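Local coordinates for protein inactive dihydroorotase-like domain (Chaetomium thermophilum, PDB 5NNL) that is an inactive dihydroorotase-like domain, a catalytically silent relative of the amidohydrolase family with its beta/alpha-barrel type of fold, at residues I35-S40 with V237-A242; T281-L286 with V309-T314. All blocks are in the same frame, centred on the assembly; numbering follows the deposited sequence.

Contact 1 (I35-S40 with V237-A242); sequences IAAGYS and VGIADA
The Y39 side chain leaves the backbone with CG anti to the carbonyl carbon (chi1 -54°), a torsion that sends its ring toward I239, whose CG1 is anti to the carbonyl carbon (chi1 -66°), which leaves the CG2 branch anti to the backbone N and facing the methyl of A37. The ring presents its edge: the carbonyl O of I239 lies near the ring plane, 3.8 Å from CE2 of Y39. Beyond that edge the phenol reaches the methyl of A242, with Y39 OH 3.7 Å from A242 CB. A37 completes the contact, its CB 3.9 Å from CG2 of I239 and 3.7 Å from the I239 carbonyl O, an approach so near the other backbone that a small residue suits it.

The polar link between the segments is a water. It donates to I239 O at 2.6 Å and lies 2.8 Å from Y39 OH, so a carbonyl and a phenol in a buried place share one partner. Tyrosine suits the position because one residue supplies both a broad side chain, which also touches L9, N11, S34 and I218, and a polar end for the water. The I239 side chain is apolar and also touches A33 of helix 26-37.

G38 makes the turn that sets A37 and Y39 beside each other. Its positive phi and two bonds back into the last helical turn, one of them G38 N to I35 O at 3.1 Å, form a Schellman motif. Glycine suits the position because at these backbone angles a side chain would be jammed against the carbonyl O of A37. The contact thus joins the close of helix 26-37 and the start of strand 39-44 to the loop leading into helix 242-251, a helix-to-strand junction consistent with the alternating beta/alpha architecture of amidohydrolase-like domains.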
ATOM      1  N   ILE A  35       6.559 -11.187   3.166  1.00 29.39           N
ATOM      2  CA  ILE A  35       7.612 -11.440   4.146  1.00 29.36           C
ATOM      3  C   ILE A  35       8.933 -11.710   3.438  1.00 26.66           C
ATOM      4  O   ILE A  35      10.000 -11.289   3.900  1.00 27.26           O
ATOM      5  CB  ILE A  35       7.216 -12.592   5.094  1.00 30.53           C
ATOM      6  CG1 ILE A  35       8.117 -12.603   6.336  1.00 28.55           C
ATOM      7  CG2 ILE A  35       7.276 -13.958   4.395  1.00 29.31           C
ATOM      8  CD1 ILE A  35       7.913 -11.425   7.263  1.00 30.14           C
ATOM      9  N   ALA A  36       8.879 -12.384   2.289  1.00 26.58           N
ATOM     10  CA  ALA A  36      10.093 -12.633   1.522  1.00 30.23           C
ATOM     11  C   ALA A  36      10.719 -11.337   1.020  1.00 29.73           C
ATOM     12  O   ALA A  36      11.932 -11.282   0.788  1.00 28.59           O
ATOM     13  CB  ALA A  36       9.790 -13.558   0.344  1.00 32.93           C
ATOM     14  N   ALA A  37       9.918 -10.292   0.835  1.00 26.68           N
ATOM     15  CA  ALA A  37      10.430  -9.010   0.378  1.00 28.45           C
ATOM     16  C   ALA A  37      10.840  -8.091   1.520  1.00 27.24           C
ATOM     17  O   ALA A  37      11.385  -7.013   1.258  1.00 28.67           O
ATOM     18  CB  ALA A  37       9.384  -8.297  -0.488  1.00 26.09           C
ATOM     19  N   GLY A  38      10.589  -8.484   2.769  1.00 26.52           N
ATOM     20  CA  GLY A  38      10.951  -7.684   3.921  1.00 25.64           C
ATOM     21  C   GLY A  38       9.792  -6.996   4.609  1.00 26.14           C
ATOM     22  O   GLY A  38      10.022  -6.250   5.569  1.00 25.62           O
ATOM     23  N   TYR A  39       8.559  -7.220   4.160  1.00 23.79           N
ATOM     24  CA  TYR A  39       7.386  -6.594   4.759  1.00 27.26           C
ATOM     25  C   TYR A  39       6.802  -7.547   5.796  1.00 29.01           C
ATOM     26  O   TYR A  39       6.222  -8.578   5.443  1.00 30.05           O
ATOM     27  CB  TYR A  39       6.358  -6.246   3.683  1.00 27.02           C
ATOM     28  CG  TYR A  39       6.927  -5.410   2.558  1.00 27.39           C
ATOM     29  CD1 TYR A  39       7.174  -4.054   2.730  1.00 26.59           C
ATOM     30  CD2 TYR A  39       7.232  -5.980   1.331  1.00 28.10           C
ATOM     31  CE1 TYR A  39       7.707  -3.285   1.708  1.00 26.05           C
ATOM     32  CE2 TYR A  39       7.761  -5.221   0.299  1.00 28.00           C
ATOM     33  CZ  TYR A  39       7.999  -3.872   0.496  1.00 27.02           C
ATOM     34  OH  TYR A  39       8.528  -3.101  -0.519  1.00 27.93           O
ATOM     35  N   SER A  40       6.960  -7.205   7.075  1.00 28.84           N
ATOM     36  CA  SER A  40       6.394  -7.994   8.164  1.00 31.51           C
ATOM     37  C   SER A  40       5.005  -7.522   8.575  1.00 32.91           C
ATOM     38  O   SER A  40       4.394  -8.136   9.455  1.00 32.78           O
ATOM     39  CB  SER A  40       7.328  -7.961   9.380  1.00 33.30           C
ATOM     40  OG  SER A  40       7.487  -6.641   9.872  1.00 32.27           O
ATOM     41  N   VAL A 237       2.509  -9.673  -8.192  1.00 40.91           N
ATOM     42  CA  VAL A 237       3.148  -8.669  -9.037  1.00 38.55           C
ATOM     43  C   VAL A 237       3.530  -7.454  -8.205  1.00 36.29           C
ATOM     44  O   VAL A 237       2.734  -6.947  -7.404  1.00 33.78           O
ATOM     45  CB  VAL A 237       2.230  -8.265 -10.203  1.00 39.98           C
ATOM     46  CG1 VAL A 237       2.220  -9.337 -11.275  1.00 47.63           C
ATOM     47  CG2 VAL A 237       0.813  -7.959  -9.719  1.00 38.10           C
ATOM     48  N   GLY A 238       4.763  -6.980  -8.398  1.00 35.09           N
ATOM     49  CA  GLY A 238       5.212  -5.726  -7.835  1.00 36.17           C
ATOM     50  C   GLY A 238       5.718  -5.780  -6.409  1.00 33.61           C
ATOM     51  O   GLY A 238       6.200  -4.756  -5.909  1.00 32.50           O
ATOM     52  N   ILE A 239       5.642  -6.932  -5.737  1.00 34.04           N
ATOM     53  CA  ILE A 239       6.024  -6.983  -4.328  1.00 35.35           C
ATOM     54  C   ILE A 239       7.537  -7.070  -4.173  1.00 34.39           C
ATOM     55  O   ILE A 239       8.126  -6.352  -3.359  1.00 33.40           O
ATOM     56  CB  ILE A 239       5.308  -8.142  -3.616  1.00 34.20           C
ATOM     57  CG1 ILE A 239       3.800  -7.877  -3.588  1.00 34.26           C
ATOM     58  CG2 ILE A 239       5.839  -8.308  -2.186  1.00 30.56           C
ATOM     59  CD1 ILE A 239       2.976  -9.024  -3.046  1.00 35.62           C
ATOM     60  N   ALA A 240       8.191  -7.939  -4.944  1.00 33.13           N
ATOM     61  CA  ALA A 240       9.637  -8.093  -4.853  1.00 34.37           C
ATOM     62  C   ALA A 240      10.403  -7.017  -5.616  1.00 37.23           C
ATOM     63  O   ALA A 240      11.628  -6.941  -5.477  1.00 36.75           O
ATOM     64  CB  ALA A 240      10.043  -9.479  -5.365  1.00 37.59           C
ATOM     65  N   ASP A 241       9.709  -6.185  -6.400  1.00 34.00           N
ATOM     66  CA  ASP A 241      10.340  -5.132  -7.195  1.00 36.35           C
ATOM     67  C   ASP A 241      10.523  -3.842  -6.409  1.00 32.37           C
ATOM     68  O   ASP A 241      11.485  -3.100  -6.643  1.00 30.90           O
ATOM     69  CB  ASP A 241       9.484  -4.817  -8.424  1.00 38.70           C
ATOM     70  CG  ASP A 241       9.739  -5.756  -9.575  1.00 43.99           C
ATOM     71  OD1 ASP A 241      10.632  -6.623  -9.452  1.00 49.59           O
ATOM     72  OD2 ASP A 241       9.041  -5.623 -10.603  1.00 38.59           O
ATOM     73  N   ALA A 242       9.595  -3.545  -5.499  1.00 32.08           N
ATOM     74  CA  ALA A 242       9.458  -2.185  -4.991  1.00 29.45           C
ATOM     75  C   ALA A 242      10.724  -1.723  -4.281  1.00 31.38           C
ATOM     76  O   ALA A 242      11.300  -0.686  -4.629  1.00 30.56           O
ATOM     77  CB  ALA A 242       8.248  -2.100  -4.064  1.00 30.52           C
TER
HETATM   78  O   HOH W   1       9.905  -4.830  -2.296  1.00 30.97           O

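Contact 2 (T281-L286 with V309-T314); sequences TVEIEL and VVQRVT
The amide of Q311 lies between two carboxylates, E283 stacked on one face and E285 on the other. The planes are 15° apart for E283, whose OE1 sits 3.4 Å from Q311 CD, and 22° apart for E285, whose OE1 is 3.6 Å from the same carbon. Glutamine suits this place, its flat, uncharged amide fitting between the two acids. E283 reaches over the amide on an extended chain with CG anti to N (chi1 -176°). R312 approaches E283 obliquely, its NE forming a long salt bridge of 3.9 Å to OE1.

The two antiparallel strands slip by one residue here, making a classic beta bulge in which Q311 and R312 both face E283. The carbonyl O of E283 accepts from Q311 N at 2.7 Å and from R312 N at 3.2 Å. E283 N gives an almost straight bond to R312 O (2.8 Å). A water links T281 OG1 to R312 O. V282, I284, V310 and V313 turn to the other face, where branched apolar side chains suit a strand and I284 packs on helix 242-251.

Two carboxylates this close would probably raise each other's proton affinity; the long pairs of E283 with R312 and of E285 with R288 would offset this only weakly.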
ATOM      1  N   THR A 281      13.049  -8.355  11.574  1.00 32.19           N
ATOM      2  CA  THR A 281      14.227  -7.651  11.090  1.00 34.18           C
ATOM      3  C   THR A 281      14.467  -7.992   9.626  1.00 33.30           C
ATOM      4  O   THR A 281      14.068  -9.056   9.143  1.00 31.16           O
ATOM      5  CB  THR A 281      15.480  -8.000  11.915  1.00 35.03           C
ATOM      6  OG1 THR A 281      15.856  -9.362  11.676  1.00 32.96           O
ATOM      7  CG2 THR A 281      15.219  -7.801  13.405  1.00 37.07           C
ATOM      8  N   VAL A 282      15.123  -7.068   8.927  1.00 33.03           N
ATOM      9  CA  VAL A 282      15.475  -7.221   7.520  1.00 30.92           C
ATOM     10  C   VAL A 282      16.937  -6.840   7.343  1.00 32.92           C
ATOM     11  O   VAL A 282      17.338  -5.723   7.692  1.00 33.97           O
ATOM     12  CB  VAL A 282      14.588  -6.351   6.607  1.00 33.31           C
ATOM     13  CG1 VAL A 282      14.947  -6.569   5.140  1.00 30.87           C
ATOM     14  CG2 VAL A 282      13.130  -6.644   6.841  1.00 29.31           C
ATOM     15  N   GLU A 283      17.724  -7.753   6.781  1.00 32.12           N
ATOM     16  CA  GLU A 283      19.117  -7.496   6.441  1.00 31.37           C
ATOM     17  C   GLU A 283      19.244  -7.442   4.926  1.00 31.41           C
ATOM     18  O   GLU A 283      18.823  -8.375   4.233  1.00 32.92           O
ATOM     19  CB  GLU A 283      20.040  -8.574   7.010  1.00 34.01           C
ATOM     20  CG  GLU A 283      21.523  -8.305   6.765  1.00 38.75           C
ATOM     21  CD  GLU A 283      22.425  -9.369   7.368  1.00 42.97           C
ATOM     22  OE1 GLU A 283      21.990 -10.541   7.448  1.00 43.16           O
ATOM     23  OE2 GLU A 283      23.562  -9.031   7.765  1.00 46.34           O
ATOM     24  N   ILE A 284      19.833  -6.359   4.424  1.00 31.01           N
ATOM     25  CA  ILE A 284      19.853  -6.057   2.998  1.00 30.69           C
ATOM     26  C   ILE A 284      21.290  -5.835   2.553  1.00 30.48           C
ATOM     27  O   ILE A 284      22.023  -5.044   3.159  1.00 29.44           O
ATOM     28  CB  ILE A 284      18.989  -4.822   2.679  1.00 31.82           C
ATOM     29  CG1 ILE A 284      17.513  -5.158   2.896  1.00 30.35           C
ATOM     30  CG2 ILE A 284      19.203  -4.352   1.250  1.00 30.22           C
ATOM     31  CD1 ILE A 284      16.726  -4.023   3.430  1.00 32.53           C
ATOM     32  N   GLU A 285      21.688  -6.532   1.493  1.00 28.03           N
ATOM     33  CA  GLU A 285      22.946  -6.265   0.799  1.00 31.72           C
ATOM     34  C   GLU A 285      22.642  -5.175  -0.223  1.00 30.57           C
ATOM     35  O   GLU A 285      22.184  -5.438  -1.335  1.00 30.29           O
ATOM     36  CB  GLU A 285      23.491  -7.542   0.171  1.00 32.22           C
ATOM     37  CG  GLU A 285      23.940  -8.563   1.224  1.00 36.83           C
ATOM     38  CD  GLU A 285      23.927 -10.009   0.744  1.00 39.47           C
ATOM     39  OE1 GLU A 285      24.805 -10.782   1.183  1.00 46.63           O
ATOM     40  OE2 GLU A 285      23.040 -10.382  -0.052  1.00 41.71           O
ATOM     41  N   LEU A 286      22.888  -3.927   0.181  1.00 33.16           N
ATOM     42  CA  LEU A 286      22.443  -2.773  -0.595  1.00 33.55           C
ATOM     43  C   LEU A 286      23.120  -2.699  -1.958  1.00 38.44           C
ATOM     44  O   LEU A 286      22.526  -2.196  -2.919  1.00 39.43           O
ATOM     45  CB  LEU A 286      22.709  -1.501   0.208  1.00 33.63           C
ATOM     46  CG  LEU A 286      22.448  -0.157  -0.467  1.00 39.62           C
ATOM     47  CD1 LEU A 286      21.000  -0.042  -0.901  1.00 37.40           C
ATOM     48  CD2 LEU A 286      22.819   0.969   0.479  1.00 40.43           C
ATOM     49  N   VAL A 309      19.554  -6.787  -2.334  1.00 29.49           N
ATOM     50  CA  VAL A 309      19.130  -8.162  -2.102  1.00 28.23           C
ATOM     51  C   VAL A 309      18.712  -8.297  -0.647  1.00 32.23           C
ATOM     52  O   VAL A 309      19.421  -7.837   0.258  1.00 32.37           O
ATOM     53  CB  VAL A 309      20.249  -9.157  -2.461  1.00 34.76           C
ATOM     54  CG1 VAL A 309      19.930 -10.562  -1.946  1.00 36.59           C
ATOM     55  CG2 VAL A 309      20.451  -9.190  -3.973  1.00 36.77           C
ATOM     56  N   VAL A 310      17.556  -8.918  -0.422  1.00 30.52           N
ATOM     57  CA  VAL A 310      17.054  -9.185   0.925  1.00 29.45           C
ATOM     58  C   VAL A 310      17.801 -10.410   1.449  1.00 30.97           C
ATOM     59  O   VAL A 310      17.438 -11.550   1.157  1.00 29.57           O
ATOM     60  CB  VAL A 310      15.539  -9.396   0.935  1.00 31.13           C
ATOM     61  CG1 VAL A 310      15.049  -9.669   2.348  1.00 30.29           C
ATOM     62  CG2 VAL A 310      14.838  -8.183   0.352  1.00 31.47           C
ATOM     63  N   GLN A 311      18.848 -10.175   2.241  1.00 27.76           N
ATOM     64  CA  GLN A 311      19.705 -11.274   2.676  1.00 31.83           C
ATOM     65  C   GLN A 311      18.997 -12.154   3.699  1.00 28.61           C
ATOM     66  O   GLN A 311      19.094 -13.384   3.639  1.00 29.20           O
ATOM     67  CB  GLN A 311      21.015 -10.723   3.244  1.00 32.16           C
ATOM     68  CG  GLN A 311      21.907 -11.768   3.920  1.00 39.01           C
ATOM     69  CD  GLN A 311      23.233 -11.190   4.401  1.00 40.46           C
ATOM     70  OE1 GLN A 311      23.392  -9.974   4.515  1.00 37.33           O
ATOM     71  NE2 GLN A 311      24.191 -12.065   4.684  1.00 41.78           N
ATOM     72  N   ARG A 312      18.276 -11.549   4.638  1.00 29.64           N
ATOM     73  CA  ARG A 312      17.626 -12.318   5.686  1.00 32.93           C
ATOM     74  C   ARG A 312      16.471 -11.516   6.263  1.00 29.20           C
ATOM     75  O   ARG A 312      16.607 -10.318   6.520  1.00 31.05           O
ATOM     76  CB  ARG A 312      18.615 -12.684   6.797  1.00 32.87           C
ATOM     77  CG  ARG A 312      18.010 -13.542   7.904  1.00 36.39           C
ATOM     78  CD  ARG A 312      18.920 -13.668   9.118  1.00 42.06           C
ATOM     79  NE  ARG A 312      19.332 -12.362   9.628  1.00 46.02           N
ATOM     80  CZ  ARG A 312      19.615 -12.093  10.900  1.00 50.01           C
ATOM     81  NH1 ARG A 312      19.524 -13.032  11.836  1.00 53.01           N
ATOM     82  NH2 ARG A 312      19.984 -10.864  11.240  1.00 52.05           N
ATOM     83  N   VAL A 313      15.345 -12.192   6.476  1.00 29.19           N
ATOM     84  CA  VAL A 313      14.196 -11.629   7.172  1.00 28.45           C
ATOM     85  C   VAL A 313      13.857 -12.556   8.327  1.00 29.52           C
ATOM     86  O   VAL A 313      13.670 -13.762   8.124  1.00 28.39           O
ATOM     87  CB  VAL A 313      12.982 -11.456   6.239  1.00 30.68           C
ATOM     88  CG1 VAL A 313      11.747 -10.980   7.018  1.00 28.64           C
ATOM     89  CG2 VAL A 313      13.313 -10.484   5.116  1.00 31.20           C
ATOM     90  N   THR A 314      13.789 -12.001   9.530  1.00 29.08           N
ATOM     91  CA  THR A 314      13.313 -12.732  10.691  1.00 31.77           C
ATOM     92  C   THR A 314      11.892 -12.290  11.011  1.00 36.68           C
ATOM     93  O   THR A 314      11.506 -11.142  10.776  1.00 34.71           O
ATOM     94  CB  THR A 314      14.220 -12.519  11.908  1.00 37.07           C
ATOM     95  OG1 THR A 314      14.227 -11.135  12.286  1.00 36.06           O
ATOM     96  CG2 THR A 314      15.647 -12.966  11.597  1.00 34.84           C
TER
HETATM   97  O   HOH W   2      17.211 -10.211   9.525  1.00 36.02           O

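How the contacts relate
Contact 1 is buried, whereas contact 2 is partly exposed along its polar face; their centres lie about 11 Å apart. They meet directly: the turn at the end of helix 26-37 rests on the valines of the apolar face, with G38 O 3.4 Å from V282 CG2 and I35 O 3.6 Å from V313 CG1. The same short segment therefore looks toward 237-242 through A37 and Y39 and packs its carbonyls on 281-286 and 309-314. The chemistry follows: contact 1 relies on a modest apolar contact area and a bridging water, while contact 2 is held by backbone bonds between strands, with mostly polar and charged groups on the face that carries E283 and E285.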